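Long-range contacts in ATP-dependent RNA helicase A (Homo sapiens, PDB 3VYY), which probably unwinds RNA using ATP and, through its double-stranded RNA-binding domains, facilitates assembly of the RNA-induced silencing complex: residues 32-36 with 48-54; 4-8 with 62-66. One frame throughout, in Å; residues are numbered along the deposited sequence.

Contact 1 (32-36 with 48-54); sequences QKFMC and MGNSTNK. With nucleotides of chain D.
Phe34 and Lys54 form the closely packed end of this contact, next to the RNA. Lys54 lays its CG over one face of the Phe34 ring, 4.0 Å from the ring centroid and only 8° off the normal. This is a CH-pi contact. Thr52 O and the O2' of G5 of chain D sit at the ring edge. The Lys54 chain is extended beyond CG and passes on over the ring to the RNA. Its NZ is hydrogen-bonded to OP1 of G7 of chain D (2.8 Å) and to O3' of C6 of chain D (3.0 Å). Asn53 is the N-cap, and Lys54 N, in the first turn of the helix, donates to OP1 of C6 of chain D (2.8 Å). The helix end would favour that negative charge. Backbone and side chain of one residue thus hold successive sugar-phosphate units. A lysine at the start of the second helix grips the RNA backbone in this way in other double-stranded RNA-binding domains.

Behind this end, strands 32-36 and 48-51 pair antiparallel. Phe34 and Ser51 are a hydrogen-bonded pair, with Phe34 N to Ser51 O at 2.9 Å and Ser51 N to Phe34 O at 3.1 Å. Cys36 and Gly49 form the next such pair. Phe34, Cys36 and Ser51 share one face of the sheet. The face of Met35 and Asn50, a non-hydrogen-bonded pair, is looser. Their side chains point the same way and meet at Met35 CE and Asn50 OD1, 3.9 Å apart. Asn50 is exposed, and the ends of Lys33 and Met48 lead away from the opposing strand.

Strand 31-39 is central in the three-stranded sheet. Lys33 and Met35 form backbone hydrogen bonds with Val26 and Arg24 of strand 20-26. On the face of Phe34, Cys36 packs against Ala57, Gln58 and Ala61 of helix 54-71.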
# COMPACT_ATOMS: atom_id res chain seq x y z
N GLN A 32 8.78 -9.70 -16.73
CA GLN A 32 7.60 -10.04 -15.94
C GLN A 32 7.01 -8.98 -15.00
O GLN A 32 7.68 -8.02 -14.61
CB GLN A 32 7.84 -11.31 -15.17
CG GLN A 32 6.68 -12.24 -15.33
CD GLN A 32 6.50 -13.09 -14.14
OE1 GLN A 32 7.46 -13.45 -13.45
NE2 GLN A 32 5.24 -13.43 -13.86
N LYS A 33 5.73 -9.21 -14.67
CA LYS A 33 4.94 -8.34 -13.80
C LYS A 33 4.37 -9.09 -12.59
O LYS A 33 4.17 -10.31 -12.63
CB LYS A 33 3.79 -7.69 -14.58
CG LYS A 33 4.20 -7.00 -15.86
CD LYS A 33 4.89 -5.68 -15.60
CE LYS A 33 5.29 -4.99 -16.91
NZ LYS A 33 4.14 -4.73 -17.84
N PHE A 34 4.14 -8.33 -11.51
CA PHE A 34 3.51 -8.84 -10.29
C PHE A 34 2.34 -7.97 -9.89
O PHE A 34 2.33 -6.76 -10.15
CB PHE A 34 4.52 -8.92 -9.16
CG PHE A 34 5.62 -9.88 -9.42
CD1 PHE A 34 6.79 -9.46 -10.04
CD2 PHE A 34 5.49 -11.22 -9.07
CE1 PHE A 34 7.82 -10.36 -10.30
CE2 PHE A 34 6.51 -12.13 -9.33
CZ PHE A 34 7.68 -11.70 -9.94
N MET A 35 1.36 -8.62 -9.26
CA MET A 35 0.09 -8.02 -8.86
C MET A 35 -0.01 -8.09 -7.34
O MET A 35 0.18 -9.16 -6.75
CB MET A 35 -1.05 -8.81 -9.50
CG MET A 35 -2.33 -8.94 -8.67
SD MET A 35 -3.36 -7.46 -8.77
CE MET A 35 -3.78 -7.42 -10.53
N CYS A 36 -0.31 -6.96 -6.69
CA CYS A 36 -0.39 -6.94 -5.24
C CYS A 36 -1.72 -6.43 -4.71
O CYS A 36 -2.33 -5.54 -5.28
CB CYS A 36 0.74 -6.10 -4.65
SG CYS A 36 1.01 -6.42 -2.90
N MET A 48 -4.48 -1.84 -4.66
CA MET A 48 -3.95 -2.61 -5.80
C MET A 48 -2.68 -2.04 -6.42
O MET A 48 -2.58 -0.83 -6.66
CB MET A 48 -5.03 -2.76 -6.88
CG MET A 48 -6.28 -3.45 -6.38
SD MET A 48 -7.45 -3.96 -7.67
CE MET A 48 -7.79 -2.48 -8.68
N GLY A 49 -1.73 -2.91 -6.71
CA GLY A 49 -0.46 -2.48 -7.27
C GLY A 49 0.16 -3.44 -8.25
O GLY A 49 0.14 -4.64 -8.04
N ASN A 50 0.73 -2.90 -9.32
CA ASN A 50 1.45 -3.67 -10.32
C ASN A 50 2.89 -3.21 -10.38
O ASN A 50 3.19 -2.04 -10.14
CB ASN A 50 0.83 -3.43 -11.71
CG ASN A 50 -0.67 -3.59 -11.70
OD1 ASN A 50 -1.18 -4.66 -11.40
ND2 ASN A 50 -1.39 -2.51 -12.01
N SER A 51 3.80 -4.12 -10.73
CA SER A 51 5.13 -3.66 -11.13
C SER A 51 5.98 -4.72 -11.77
O SER A 51 5.47 -5.78 -12.14
CB SER A 51 5.88 -3.06 -9.96
OG SER A 51 6.75 -2.06 -10.47
N THR A 52 7.26 -4.41 -11.93
CA THR A 52 8.22 -5.33 -12.49
C THR A 52 8.67 -6.27 -11.40
O THR A 52 8.71 -7.49 -11.60
CB THR A 52 9.46 -4.62 -12.99
OG1 THR A 52 9.07 -3.43 -13.68
CG2 THR A 52 10.26 -5.56 -13.94
N ASN A 53 9.03 -5.70 -10.25
CA ASN A 53 9.44 -6.49 -9.11
C ASN A 53 8.36 -6.49 -8.07
O ASN A 53 7.36 -5.81 -8.22
CB ASN A 53 10.73 -5.93 -8.56
CG ASN A 53 10.58 -4.53 -8.08
OD1 ASN A 53 10.84 -3.58 -8.82
ND2 ASN A 53 10.13 -4.37 -6.85
N LYS A 54 8.55 -7.24 -7.00
CA LYS A 54 7.55 -7.42 -5.95
C LYS A 54 7.49 -6.25 -4.99
O LYS A 54 6.42 -5.81 -4.62
CB LYS A 54 7.83 -8.69 -5.15
CG LYS A 54 7.71 -9.99 -5.93
CD LYS A 54 7.94 -11.18 -5.02
CE LYS A 54 7.15 -12.38 -5.48
NZ LYS A 54 7.67 -13.56 -4.73
P C D 6 11.83 -9.64 -8.17
OP1 C D 6 10.69 -9.05 -7.41
OP2 C D 6 13.20 -9.07 -8.06
O5' C D 6 11.85 -11.22 -7.86
C5' C D 6 10.64 -11.94 -8.19
C4' C D 6 10.69 -13.42 -7.89
O4' C D 6 11.41 -14.09 -8.95
C3' C D 6 11.46 -13.80 -6.65
O3' C D 6 10.61 -13.70 -5.52
C2' C D 6 11.91 -15.22 -7.01
O2' C D 6 10.87 -16.19 -7.04
C1' C D 6 12.35 -15.00 -8.43
N1 C D 6 13.74 -14.49 -8.53
C2 C D 6 14.77 -15.42 -8.44
O2 C D 6 14.44 -16.60 -8.27
N3 C D 6 16.08 -15.02 -8.53
C4 C D 6 16.34 -13.71 -8.70
N4 C D 6 17.61 -13.33 -8.79
C5 C D 6 15.30 -12.74 -8.81
C6 C D 6 14.03 -13.17 -8.72
P G D 5 14.08 -5.99 -12.83
OP1 G D 5 13.64 -4.65 -12.41
OP2 G D 5 15.28 -6.63 -12.22
O5' G D 5 12.81 -6.93 -12.55
C5' G D 5 13.07 -7.98 -11.69
C4' G D 5 12.13 -9.12 -11.93
O4' G D 5 12.58 -9.88 -13.08
C3' G D 5 12.28 -10.06 -10.76
O3' G D 5 11.37 -9.66 -9.71
C2' G D 5 12.03 -11.43 -11.40
O2' G D 5 10.67 -11.65 -11.65
C1' G D 5 12.76 -11.26 -12.73
N9 G D 5 14.18 -11.60 -12.58
C8 G D 5 15.25 -10.74 -12.65
N7 G D 5 16.39 -11.31 -12.45
C5 G D 5 16.06 -12.64 -12.23
C6 G D 5 16.88 -13.75 -11.98
O6 G D 5 18.11 -13.76 -11.88
N1 G D 5 16.18 -14.94 -11.82
C2 G D 5 14.82 -15.07 -11.91
N2 G D 5 14.34 -16.31 -11.74
N3 G D 5 14.02 -14.02 -12.17
C4 G D 5 14.71 -12.85 -12.31
P G D 7 11.21 -13.61 -4.05
OP1 G D 7 10.03 -13.61 -3.14
OP2 G D 7 12.26 -12.59 -3.98
O5' G D 7 12.04 -14.97 -3.88
C5' G D 7 11.31 -16.17 -3.65
C4' G D 7 12.30 -17.28 -3.45
O4' G D 7 13.15 -17.32 -4.63
C3' G D 7 13.29 -17.03 -2.35
O3' G D 7 12.74 -17.43 -1.11
C2' G D 7 14.36 -18.03 -2.78
O2' G D 7 13.84 -19.33 -2.65
C1' G D 7 14.46 -17.71 -4.26
N9 G D 7 15.44 -16.70 -4.65
C8 G D 7 15.20 -15.41 -5.06
N7 G D 7 16.29 -14.75 -5.36
C5 G D 7 17.31 -15.66 -5.15
C6 G D 7 18.70 -15.51 -5.33
O6 G D 7 19.35 -14.51 -5.71
N1 G D 7 19.40 -16.68 -5.01
C2 G D 7 18.79 -17.84 -4.57
N2 G D 7 19.62 -18.86 -4.31
N3 G D 7 17.48 -17.99 -4.41
C4 G D 7 16.80 -16.86 -4.72

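Contact 2 (4-8 with 62-66); sequences VKNFL and ARDFV
Val66 N donates to Ala62 O at 2.7 Å, within one turn of helix 62-66. Both residues direct their side chains at helix 4-8, and the packing between the helices is apolar. Val66 CG2 touches three residues of helix 4-8. It lies 3.8 Å from Val4 CG1 and 3.9 Å from Phe7 CD2, with Leu8 CB a little farther off. The Val66 side chain crosses those of Val4 and Phe7 obliquely.

Leu8 uses both branches. Its CG is trans to the backbone N (chi1 171°), and both methyls then reach residues 62-66. CD1 meets Phe65 CD2 at 3.8 Å, and the two side chains cross at about a right angle. CD2 rests on Ala62 CB at 4.0 Å. The same methyl of Ala62 also touches the aliphatic CG of Lys5. The small Ala62 goes with the near approach of the backbones here: Lys5 CA and Ala62 CA are 5.7 Å apart. The axes of segments 4-8 and 62-66 cross at 48°.

The pair is the two-helix layer of the double-stranded RNA-binding fold. Lys5, Leu8 and Ala62 pack on Tyr21 of strand 20-26. Phe65 reaches Val40, just beyond strand 31-39.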
# COMPACT_ATOMS: atom_id res chain seq x y z
N VAL A 4 6.26 4.46 2.43
CA VAL A 4 4.81 4.31 2.61
C VAL A 4 4.39 2.98 3.19
O VAL A 4 3.42 2.90 3.93
CB VAL A 4 4.07 4.43 1.29
CG1 VAL A 4 2.71 5.04 1.53
CG2 VAL A 4 4.88 5.25 0.29
N LYS A 5 5.11 1.92 2.83
CA LYS A 5 4.86 0.60 3.39
C LYS A 5 5.10 0.60 4.90
O LYS A 5 4.34 0.02 5.67
CB LYS A 5 5.78 -0.41 2.73
CG LYS A 5 5.31 -0.88 1.39
CD LYS A 5 6.32 -1.82 0.81
CE LYS A 5 7.50 -1.06 0.25
NZ LYS A 5 8.45 -1.99 -0.39
N ASN A 6 6.20 1.26 5.28
CA ASN A 6 6.62 1.42 6.65
C ASN A 6 5.61 2.30 7.37
O ASN A 6 5.26 2.06 8.52
CB ASN A 6 8.01 2.07 6.67
CG ASN A 6 8.64 2.08 8.04
OD1 ASN A 6 8.72 3.11 8.69
ND2 ASN A 6 9.10 0.92 8.49
N PHE A 7 5.11 3.31 6.66
CA PHE A 7 4.08 4.17 7.21
C PHE A 7 2.80 3.38 7.47
O PHE A 7 2.26 3.42 8.57
CB PHE A 7 3.78 5.35 6.31
CG PHE A 7 2.56 6.11 6.73
CD1 PHE A 7 2.68 7.24 7.52
CD2 PHE A 7 1.29 5.64 6.41
CE1 PHE A 7 1.56 7.92 7.94
CE2 PHE A 7 0.17 6.32 6.84
CZ PHE A 7 0.30 7.45 7.60
N LEU A 8 2.32 2.67 6.46
CA LEU A 8 1.10 1.91 6.61
C LEU A 8 1.29 0.87 7.69
O LEU A 8 0.34 0.48 8.36
CB LEU A 8 0.75 1.21 5.30
CG LEU A 8 -0.39 0.18 5.31
CD1 LEU A 8 -1.71 0.79 5.77
CD2 LEU A 8 -0.55 -0.44 3.94
N ALA A 62 0.30 -0.24 -1.25
CA ALA A 62 0.29 0.55 -0.03
C ALA A 62 -0.13 1.99 -0.34
O ALA A 62 -1.04 2.53 0.32
CB ALA A 62 1.62 0.50 0.67
N ARG A 63 0.51 2.59 -1.34
CA ARG A 63 0.17 3.96 -1.75
C ARG A 63 -1.32 4.05 -2.00
O ARG A 63 -2.03 4.89 -1.43
CB ARG A 63 0.89 4.34 -3.01
CG ARG A 63 1.08 5.79 -3.22
CD ARG A 63 0.96 6.16 -4.71
NE ARG A 63 0.82 4.98 -5.57
CZ ARG A 63 -0.30 4.60 -6.16
NH1 ARG A 63 -1.40 5.33 -6.01
NH2 ARG A 63 -0.34 3.49 -6.90
N ASP A 64 -1.80 3.13 -2.83
CA ASP A 64 -3.21 3.01 -3.09
C ASP A 64 -4.00 3.02 -1.78
O ASP A 64 -4.84 3.88 -1.57
CB ASP A 64 -3.49 1.74 -3.89
CG ASP A 64 -4.86 1.76 -4.53
OD1 ASP A 64 -5.28 2.82 -5.07
OD2 ASP A 64 -5.53 0.71 -4.48
N PHE A 65 -3.69 2.08 -0.89
CA PHE A 65 -4.38 2.02 0.39
C PHE A 65 -4.34 3.32 1.19
O PHE A 65 -5.39 3.88 1.52
CB PHE A 65 -3.89 0.89 1.25
CG PHE A 65 -4.89 0.46 2.27
CD1 PHE A 65 -5.93 -0.40 1.92
CD2 PHE A 65 -4.83 0.94 3.57
CE1 PHE A 65 -6.89 -0.80 2.86
CE2 PHE A 65 -5.77 0.56 4.51
CZ PHE A 65 -6.80 -0.32 4.16
N VAL A 66 -3.15 3.82 1.51
CA VAL A 66 -3.05 5.11 2.23
C VAL A 66 -3.90 6.17 1.58
O VAL A 66 -4.74 6.78 2.23
CB VAL A 66 -1.59 5.64 2.38
CG1 VAL A 66 -1.58 6.99 3.05
CG2 VAL A 66 -0.73 4.67 3.19

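From the N terminus, helix 4-14 comes first; its partner helix follows only after all three strands. Strand 20-26 is next, then strands 31-39 and 47-51, which contact 1 joins as a hairpin. Helix 54-71 starts two residues after strand 47-51 and returns to the first helix at contact 2. Contact 2 therefore closes a long loop, and the short loop of contact 1 lies wholly within it. The two do not cross. Contact 1 ties the sheet to the RNA-facing start of helix 54-71, while contact 2 ties that helix to the N-terminal one. Asp64 OD2 probably accepts a hydrogen bond from Met48 N, linking the two contacts.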